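Side-chain contacts in guanidinopropionase (Pseudomonas aeruginosa, PDB 3NIQ), which hydrolyses 3-guanidinopropanoate to beta-alanine and urea with two manganese ions in each subunit of a homohexamer: residues V237-D240 with V241-D245; A12-P15 with R16-I20. All coordinates share one frame; numbering follows the deposited sequence.

Contact 1: V237-D240 with V241-D245; sequences VSFD and VDVLD. With MN (manganese (II) ion), chain E; MN (manganese (II) ion), chain D.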
ATOM      1  N   VAL A 237      16.241 -22.612 -19.448  1.00 17.72           N
ATOM      2  CA  VAL A 237      16.239 -22.128 -18.059  1.00 16.82           C
ATOM      3  C   VAL A 237      14.884 -21.567 -17.713  1.00 16.43           C
ATOM      4  O   VAL A 237      14.382 -20.650 -18.361  1.00 17.07           O
ATOM      5  CB  VAL A 237      17.325 -21.063 -17.808  1.00 17.20           C
ATOM      6  CG1 VAL A 237      17.327 -20.654 -16.332  1.00 16.55           C
ATOM      7  CG2 VAL A 237      18.682 -21.595 -18.219  1.00 18.45           C
ATOM      8  N   SER A 238      14.275 -22.116 -16.676  1.00 15.94           N
ATOM      9  CA  SER A 238      12.995 -21.620 -16.263  1.00 17.32           C
ATOM     10  C   SER A 238      13.088 -21.101 -14.819  1.00 17.39           C
ATOM     11  O   SER A 238      13.404 -21.854 -13.893  1.00 17.27           O
ATOM     12  CB  SER A 238      11.956 -22.735 -16.377  1.00 17.17           C
ATOM     13  OG  SER A 238      10.689 -22.267 -15.978  1.00 19.39           O
ATOM     14  N   PHE A 239      12.771 -19.824 -14.637  1.00 16.73           N
ATOM     15  CA  PHE A 239      12.948 -19.164 -13.352  1.00 15.76           C
ATOM     16  C   PHE A 239      11.596 -18.746 -12.752  1.00 16.52           C
ATOM     17  O   PHE A 239      10.939 -17.822 -13.257  1.00 15.93           O
ATOM     18  CB  PHE A 239      13.856 -17.933 -13.544  1.00 15.80           C
ATOM     19  CG  PHE A 239      14.303 -17.311 -12.255  1.00 19.00           C
ATOM     20  CD1 PHE A 239      15.490 -17.712 -11.646  1.00 19.08           C
ATOM     21  CD2 PHE A 239      13.520 -16.329 -11.636  1.00 19.15           C
ATOM     22  CE1 PHE A 239      15.908 -17.135 -10.419  1.00 18.98           C
ATOM     23  CE2 PHE A 239      13.913 -15.760 -10.414  1.00 16.73           C
ATOM     24  CZ  PHE A 239      15.105 -16.153  -9.807  1.00 16.58           C
ATOM     25  N   ASP A 240      11.186 -19.426 -11.684  1.00 15.00           N
ATOM     26  CA  ASP A 240       9.958 -19.099 -10.983  1.00 16.14           C
ATOM     27  C   ASP A 240      10.390 -18.172  -9.838  1.00 16.35           C
ATOM     28  O   ASP A 240      11.216 -18.549  -9.011  1.00 15.60           O
ATOM     29  CB  ASP A 240       9.282 -20.401 -10.490  1.00 15.83           C
ATOM     30  CG  ASP A 240       8.014 -20.165  -9.657  1.00 18.46           C
ATOM     31  OD1 ASP A 240       7.810 -19.057  -9.107  1.00 20.23           O
ATOM     32  OD2 ASP A 240       7.203 -21.116  -9.518  1.00 19.48           O
ATOM     33  N   VAL A 241       9.860 -16.953  -9.819  1.00 16.44           N
ATOM     34  CA  VAL A 241      10.335 -15.952  -8.880  1.00 15.18           C
ATOM     35  C   VAL A 241      10.067 -16.364  -7.438  1.00 16.33           C
ATOM     36  O   VAL A 241      10.705 -15.852  -6.537  1.00 14.75           O
ATOM     37  CB  VAL A 241       9.785 -14.521  -9.146  1.00 15.36           C
ATOM     38  CG1 VAL A 241      10.231 -13.984 -10.527  1.00 11.58           C
ATOM     39  CG2 VAL A 241       8.267 -14.472  -8.997  1.00 14.62           C
ATOM     40  N   ASP A 242       9.148 -17.304  -7.220  1.00 16.55           N
ATOM     41  CA  ASP A 242       8.909 -17.769  -5.852  1.00 16.80           C
ATOM     42  C   ASP A 242      10.062 -18.658  -5.298  1.00 16.91           C
ATOM     43  O   ASP A 242      10.041 -19.057  -4.137  1.00 15.95           O
ATOM     44  CB  ASP A 242       7.488 -18.400  -5.699  1.00 16.14           C
ATOM     45  CG  ASP A 242       7.371 -19.812  -6.294  1.00 19.46           C
ATOM     46  OD1 ASP A 242       8.400 -20.487  -6.503  1.00 17.06           O
ATOM     47  OD2 ASP A 242       6.219 -20.246  -6.556  1.00 21.43           O
ATOM     48  N   VAL A 243      11.082 -18.938  -6.119  1.00 17.45           N
ATOM     49  CA  VAL A 243      12.346 -19.492  -5.585  1.00 16.78           C
ATOM     50  C   VAL A 243      12.966 -18.497  -4.584  1.00 17.39           C
ATOM     51  O   VAL A 243      13.593 -18.885  -3.594  1.00 17.14           O
ATOM     52  CB  VAL A 243      13.368 -19.807  -6.690  1.00 17.59           C
ATOM     53  CG1 VAL A 243      13.978 -18.531  -7.281  1.00 15.59           C
ATOM     54  CG2 VAL A 243      14.461 -20.765  -6.168  1.00 16.80           C
ATOM     55  N   LEU A 244      12.770 -17.212  -4.840  1.00 16.53           N
ATOM     56  CA  LEU A 244      13.309 -16.166  -3.975  1.00 16.35           C
ATOM     57  C   LEU A 244      12.498 -16.022  -2.690  1.00 16.07           C
ATOM     58  O   LEU A 244      11.296 -16.272  -2.686  1.00 15.44           O
ATOM     59  CB  LEU A 244      13.285 -14.819  -4.713  1.00 16.68           C
ATOM     60  CG  LEU A 244      14.116 -14.804  -6.002  1.00 16.91           C
ATOM     61  CD1 LEU A 244      13.813 -13.575  -6.774  1.00 13.87           C
ATOM     62  CD2 LEU A 244      15.615 -14.889  -5.702  1.00 17.80           C
ATOM     63  N   ASP A 245      13.145 -15.604  -1.604  1.00 16.01           N
ATOM     64  CA  ASP A 245      12.387 -15.305  -0.386  1.00 16.21           C
ATOM     65  C   ASP A 245      11.361 -14.210  -0.691  1.00 15.13           C
ATOM     66  O   ASP A 245      11.639 -13.331  -1.490  1.00 15.90           O
ATOM     67  CB  ASP A 245      13.310 -14.847   0.724  1.00 15.17           C
ATOM     68  CG  ASP A 245      12.642 -14.853   2.063  1.00 17.34           C
ATOM     69  OD1 ASP A 245      12.794 -15.871   2.792  1.00 17.98           O
ATOM     70  OD2 ASP A 245      11.949 -13.856   2.403  1.00 18.86           O
TER
HETATM   71 MN    MN E1602       6.873 -22.188  -7.514  1.00 24.40          MN
HETATM   72 MN    MN D1601       6.751 -22.948 -10.584  1.00 24.47          MN
HETATM   73  O   HOH W   1       5.468 -23.529  -8.615  1.00 24.87           O
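Strand 235-240 runs straight into a 3-10 turn at 241-243, and Val243 N closes it with a 2.9 Å hydrogen bond to Asp240 O. Asp240 and Asp242 form the DxD motif at the end of a central strand of the arginase-fold parallel sheet. The turn sets both carboxylates on the manganese pair. Asp240 OD2 bridges the ions, 2.2 Å from manganese D and 2.3 Å from manganese E. Asp240 OD1 accepts a hydrogen bond from Asp242 N at 2.9 Å, on its anti side and 35° out of the carboxylate plane. With OD2 on both ions and OD1 held by this N-H, the carboxylate is probably fixed in its rotation. Asp242 CG lies between its backbone N and carbonyl carbon (chi1 76°), which brings both oxygens onto manganese E. The two carboxylate planes are 33° apart. Asp148 and His150 add ligands to manganese E; His126, Asp148 and Asp152 add theirs to manganese D. Away from the metals, the Phe239 ring packs against side chains of the turn. Its CZ meets Val243 CG1 at 3.6 Å, and its CE2 meets Val241 CG1 at 4.1 Å. A water joins the ions, 2.2 Å from manganese E and 2.4 Å from manganese D.

Contact 2: A12-P15 with R16-I20; sequences AEIP and RFAGI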
ATOM      1  N   ALA A  12      20.190   8.469 -22.940  1.00 36.81           N
ATOM      2  CA  ALA A  12      20.892   9.753 -22.943  1.00 37.25           C
ATOM      3  C   ALA A  12      20.011  10.826 -23.590  1.00 37.82           C
ATOM      4  O   ALA A  12      20.313  12.015 -23.507  1.00 38.76           O
ATOM      5  CB  ALA A  12      22.206   9.615 -23.686  1.00 36.79           C
ATOM      6  N   GLU A  13      18.917  10.386 -24.214  1.00 37.53           N
ATOM      7  CA  GLU A  13      18.030  11.240 -24.997  1.00 38.20           C
ATOM      8  C   GLU A  13      16.570  11.139 -24.532  1.00 37.04           C
ATOM      9  O   GLU A  13      15.818  12.113 -24.614  1.00 37.68           O
ATOM     10  CB  GLU A  13      18.104  10.814 -26.470  1.00 39.23           C
ATOM     11  CG  GLU A  13      17.587  11.836 -27.482  1.00 43.73           C
ATOM     12  CD  GLU A  13      18.682  12.787 -27.967  1.00 48.58           C
ATOM     13  OE1 GLU A  13      18.364  13.952 -28.313  1.00 50.11           O
ATOM     14  OE2 GLU A  13      19.859  12.366 -28.004  1.00 50.88           O
ATOM     15  N   ILE A  14      16.165   9.947 -24.097  1.00 34.53           N
ATOM     16  CA  ILE A  14      14.789   9.692 -23.689  1.00 32.68           C
ATOM     17  C   ILE A  14      14.825   9.100 -22.283  1.00 30.66           C
ATOM     18  O   ILE A  14      15.291   7.978 -22.096  1.00 30.58           O
ATOM     19  CB  ILE A  14      14.044   8.752 -24.675  1.00 33.33           C
ATOM     20  CG1 ILE A  14      14.025   9.359 -26.094  1.00 35.01           C
ATOM     21  CG2 ILE A  14      12.592   8.532 -24.206  1.00 31.37           C
ATOM     22  CD1 ILE A  14      13.709   8.352 -27.219  1.00 36.99           C
ATOM     23  N   PRO A  15      14.367   9.868 -21.279  1.00 28.52           N
ATOM     24  CA  PRO A  15      14.576   9.390 -19.906  1.00 27.44           C
ATOM     25  C   PRO A  15      13.786   8.098 -19.682  1.00 26.31           C
ATOM     26  O   PRO A  15      12.816   7.838 -20.399  1.00 24.61           O
ATOM     27  CB  PRO A  15      14.042  10.525 -19.040  1.00 27.37           C
ATOM     28  CG  PRO A  15      13.800  11.706 -19.998  1.00 27.75           C
ATOM     29  CD  PRO A  15      13.544  11.089 -21.330  1.00 28.45           C
ATOM     30  N   ARG A  16      14.223   7.295 -18.719  1.00 26.71           N
ATOM     31  CA  ARG A  16      13.727   5.929 -18.547  1.00 27.44           C
ATOM     32  C   ARG A  16      12.256   5.839 -18.131  1.00 27.22           C
ATOM     33  O   ARG A  16      11.654   4.764 -18.181  1.00 27.94           O
ATOM     34  CB  ARG A  16      14.614   5.177 -17.546  1.00 27.94           C
ATOM     35  CG  ARG A  16      16.019   5.002 -18.049  1.00 29.39           C
ATOM     36  CD  ARG A  16      16.929   4.331 -17.025  1.00 31.40           C
ATOM     37  NE  ARG A  16      18.271   4.152 -17.586  1.00 32.68           N
ATOM     38  CZ  ARG A  16      18.596   3.292 -18.562  1.00 35.88           C
ATOM     39  NH1 ARG A  16      17.691   2.482 -19.129  1.00 32.72           N
ATOM     40  NH2 ARG A  16      19.852   3.235 -18.982  1.00 37.88           N
ATOM     41  N   PHE A  17      11.674   6.960 -17.721  1.00 26.18           N
ATOM     42  CA  PHE A  17      10.282   6.942 -17.278  1.00 25.91           C
ATOM     43  C   PHE A  17       9.359   7.243 -18.447  1.00 24.93           C
ATOM     44  O   PHE A  17       8.138   7.203 -18.312  1.00 23.78           O
ATOM     45  CB  PHE A  17      10.056   7.935 -16.123  1.00 26.43           C
ATOM     46  CG  PHE A  17      10.636   9.300 -16.364  1.00 25.68           C
ATOM     47  CD1 PHE A  17      10.021  10.188 -17.241  1.00 25.05           C
ATOM     48  CD2 PHE A  17      11.802   9.704 -15.701  1.00 25.50           C
ATOM     49  CE1 PHE A  17      10.551  11.472 -17.477  1.00 25.45           C
ATOM     50  CE2 PHE A  17      12.339  10.971 -15.924  1.00 25.80           C
ATOM     51  CZ  PHE A  17      11.716  11.863 -16.813  1.00 22.67           C
ATOM     52  N   ALA A  18       9.970   7.553 -19.589  1.00 24.84           N
ATOM     53  CA  ALA A  18       9.264   7.999 -20.790  1.00 24.90           C
ATOM     54  C   ALA A  18       9.408   6.976 -21.916  1.00 25.20           C
ATOM     55  O   ALA A  18      10.238   6.063 -21.845  1.00 25.56           O
ATOM     56  CB  ALA A  18       9.815   9.336 -21.235  1.00 25.65           C
ATOM     57  N   GLY A  19       8.600   7.135 -22.958  1.00 25.60           N
ATOM     58  CA  GLY A  19       8.595   6.214 -24.075  1.00 24.62           C
ATOM     59  C   GLY A  19       7.623   5.065 -23.851  1.00 24.85           C
ATOM     60  O   GLY A  19       7.295   4.721 -22.709  1.00 24.86           O
ATOM     61  N   ILE A  20       7.168   4.460 -24.939  1.00 23.96           N
ATOM     62  CA  ILE A  20       6.211   3.352 -24.846  1.00 25.40           C
ATOM     63  C   ILE A  20       6.912   2.166 -24.172  1.00 24.21           C
ATOM     64  O   ILE A  20       8.043   1.852 -24.507  1.00 24.73           O
ATOM     65  CB  ILE A  20       5.600   3.019 -26.229  1.00 26.42           C
ATOM     66  CG1 ILE A  20       4.829   4.249 -26.737  1.00 27.33           C
ATOM     67  CG2 ILE A  20       4.665   1.784 -26.155  1.00 26.42           C
ATOM     68  CD1 ILE A  20       4.551   4.260 -28.227  1.00 29.17           C
TER
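Phe17 CG sits between its backbone N and carbonyl carbon (chi1 48°), and this torsion folds the phenyl ring back over Pro15. The proline CB lies over one face of the ring in a CH-pi contact, 3.8 Å from the Phe17 centroid and 24° off the ring normal. It is shifted toward the rim, so its closest ring atom is Phe17 CZ, at 3.5 Å from Pro15 CB. Pro15 CG follows alongside, 3.8 Å from Phe17 CZ.

The backbone beneath is a type I beta turn from Pro15 to Ala18. Ala18 N donates to Pro15 O at 3.0 Å, which closes the turn. The turn leaves the Ala18 methyl pointing toward 12-15. Ala18 CB lies 4.1 Å from Pro15 CD and also 4.1 Å from Ile14 CG2. The proline is thus met by the aromatic ring at CB and CG and by the methyl at CD. Gly19 follows with a positive phi of 89°, and its N lies near Ile14 CG2.

Arg16 takes another course. Its chain is extended from CG to NE and leads away from the turn, where NH1 bonds to Ser66 O. Arg25 hydrogen-bonds to the carbonyl oxygens of Ile14, just before the turn, and Ala18, its last residue.

This turn is part of a subunit interface. Gly19 N bonds to Asp90 of a neighbouring subunit, and Arg59 of that subunit holds the carbonyl oxygens of Arg16 and Gly19. Phe158 of a further subunit packs on Pro15. The segment lies in the loop before strand 37-42, and across the interface it meets residues of strand 85-90 and helix 57-64 of the neighbouring subunit.

Contact 2 comes first along the chain, in the N-terminal loop before strand 37-42. Contact 1 comes much later, at the end of strand 235-240 and in the loop that follows. Their centres are about 29 Å apart, their nearest atoms are about 20 Å apart, and they do not touch. They share no helix or strand. Contact 1 is buried, with its centre about 8 Å from that of the chain, on an inner strand of the parallel sheet. Contact 2 is peripheral, its centre about 27 Å from the chain centre, and faces two other subunits. One belongs to the dinuclear manganese site, the other to the contacts between subunits of the hexamer.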